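PDB 6AHP: flagellar protein FliL from Vibrio alginolyticus, which assists the function of the bacterial flagellar motor and has a stomatin-like periplasmic core. Local coordinates for residues E43-Y48 with K96-K101. Sequence-based numbering, arbitrary orientation.
Sequences EELARY and KPVIEK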
# COMPACT_ATOMS: atom_id res chain seq x y z
N GLU A 43 1.91 -14.52 13.42
CA GLU A 43 1.41 -15.01 12.15
C GLU A 43 -0.03 -14.56 11.92
O GLU A 43 -0.38 -14.06 10.84
CB GLU A 43 1.52 -16.54 12.05
CG GLU A 43 1.03 -17.05 10.68
CD GLU A 43 1.00 -18.59 10.55
OE1 GLU A 43 1.67 -19.27 11.36
OE2 GLU A 43 0.31 -19.11 9.64
N GLU A 44 -0.87 -14.71 12.93
CA GLU A 44 -2.26 -14.29 12.75
C GLU A 44 -2.35 -12.77 12.55
O GLU A 44 -3.13 -12.30 11.70
CB GLU A 44 -3.09 -14.78 13.94
CG GLU A 44 -3.04 -13.95 15.18
CD GLU A 44 -4.32 -14.11 16.02
OE1 GLU A 44 -5.18 -14.93 15.61
OE2 GLU A 44 -4.47 -13.43 17.06
N LEU A 45 -1.50 -12.00 13.23
CA LEU A 45 -1.43 -10.56 12.98
C LEU A 45 -0.99 -10.25 11.55
O LEU A 45 -1.55 -9.35 10.91
CB LEU A 45 -0.48 -9.90 13.96
CG LEU A 45 -1.04 -9.80 15.38
CD1 LEU A 45 0.02 -9.30 16.34
CD2 LEU A 45 -2.29 -8.88 15.38
N ALA A 46 0.05 -10.93 11.06
CA ALA A 46 0.52 -10.66 9.70
C ALA A 46 -0.56 -10.94 8.67
O ALA A 46 -0.69 -10.22 7.67
CB ALA A 46 1.77 -11.51 9.39
N ARG A 47 -1.36 -11.99 8.90
CA ARG A 47 -2.44 -12.29 7.97
C ARG A 47 -3.57 -11.26 8.09
O ARG A 47 -4.12 -10.82 7.08
CB ARG A 47 -2.99 -13.70 8.20
CG ARG A 47 -1.94 -14.78 8.12
CD ARG A 47 -2.60 -16.16 8.19
NE ARG A 47 -1.63 -17.23 8.07
CZ ARG A 47 -1.15 -17.67 6.91
NH1 ARG A 47 -1.55 -17.11 5.78
NH2 ARG A 47 -0.27 -18.66 6.89
N TYR A 48 -3.93 -10.86 9.31
CA TYR A 48 -5.05 -9.93 9.47
C TYR A 48 -4.73 -8.56 8.87
O TYR A 48 -5.59 -7.92 8.25
CB TYR A 48 -5.41 -9.82 10.95
CG TYR A 48 -6.57 -8.86 11.24
CD1 TYR A 48 -7.91 -9.28 11.16
CD2 TYR A 48 -6.32 -7.55 11.60
CE1 TYR A 48 -8.95 -8.40 11.41
CE2 TYR A 48 -7.37 -6.66 11.86
CZ TYR A 48 -8.68 -7.09 11.77
OH TYR A 48 -9.69 -6.20 12.03
N LYS A 96 3.29 -3.23 17.71
CA LYS A 96 4.31 -4.26 17.58
C LYS A 96 4.70 -4.41 16.11
O LYS A 96 3.93 -4.22 15.26
CB LYS A 96 3.99 -5.63 18.16
CG LYS A 96 2.64 -5.95 18.65
CD LYS A 96 2.79 -6.98 19.74
CE LYS A 96 1.67 -7.95 19.71
NZ LYS A 96 2.11 -9.20 19.06
N PRO A 97 5.93 -4.77 15.86
CA PRO A 97 6.53 -4.94 14.55
C PRO A 97 5.92 -6.03 13.71
O PRO A 97 5.96 -5.91 12.56
CB PRO A 97 7.99 -5.15 14.86
CG PRO A 97 8.01 -5.69 16.19
CD PRO A 97 6.90 -5.01 16.90
N VAL A 98 5.52 -7.11 14.36
CA VAL A 98 4.89 -8.28 13.81
C VAL A 98 5.79 -9.22 13.04
O VAL A 98 5.89 -10.32 13.36
CB VAL A 98 3.58 -7.97 13.06
CG1 VAL A 98 3.01 -9.14 12.33
CG2 VAL A 98 2.62 -7.27 13.95
N ILE A 99 6.44 -8.75 12.02
CA ILE A 99 7.27 -9.59 11.24
C ILE A 99 8.72 -9.58 11.61
O ILE A 99 9.16 -8.72 12.25
CB ILE A 99 7.18 -9.25 9.73
CG1 ILE A 99 7.72 -7.87 9.43
CG2 ILE A 99 5.79 -9.33 9.25
CD1 ILE A 99 8.08 -7.62 8.00
N GLU A 100 9.42 -10.61 11.22
CA GLU A 100 10.87 -10.71 11.23
C GLU A 100 11.51 -9.91 10.11
O GLU A 100 12.45 -9.15 10.34
CB GLU A 100 11.29 -12.18 11.13
CG GLU A 100 10.94 -12.97 12.37
CD GLU A 100 12.00 -12.85 13.46
OE1 GLU A 100 11.71 -12.19 14.50
OE2 GLU A 100 13.12 -13.41 13.27
N LYS A 101 11.09 -10.29 8.89
CA LYS A 101 11.64 -9.69 7.69
C LYS A 101 10.76 -10.13 6.53
O LYS A 101 10.01 -11.11 6.65
CB LYS A 101 13.11 -10.10 7.46
CG LYS A 101 13.33 -11.62 7.57
CD LYS A 101 14.59 -12.10 6.85
CE LYS A 101 15.81 -12.07 7.74
NZ LYS A 101 15.66 -12.83 9.02
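In the stomatin-like core of FliL, the loop that brings the chain from helix 72-94 back into the sheet packs against the short helix 40-48, and Val98 of this loop sets its two methyls against Leu45 and Ala46, neighbours in that helix. The CA atoms of Val98 and Ala46 are 6.5 Å apart, a close approach that suits the small side chain of Ala46. Both branches of the valine are used. CG1 stands anti to the backbone N (chi1 172°), which carries it to the helix, 3.7 Å from the amide N of Ala46 and 4.0 Å from Ala46 CB. The same methyl lies 3.9 Å from Leu45 CB, while CG2 comes alongside Leu45 and is 4.1 Å from its CD1. Val98 is the central residue of a classic gamma turn (phi 74°), closed by a weak hydrogen bond of 2.9 Å from Ile99 N to Pro97 O. Val98 also touches Leu90 of helix 72-94, and Ala46 rests on Val10 and Val37 of the sheet, so the small apolar patch links helix, loop and strands.

At the more open end, the chain of Lys96 bends at chi3 and chi4 and crosses Leu45 at about a right angle, its NZ lying 3.4 Å from Leu45 CD1. The ammonium group finds its polar partner in Glu41, one helical turn before Leu45, with which it forms a salt bridge. Across the two segments the contact is thus purely van der Waals: the buried valine and alanine make its inner part apolar, and because the charge of Lys96 is paired with Glu41, the ammonium meets the leucine methyl by proximity alone, leaving apolar packing to join loop and helix.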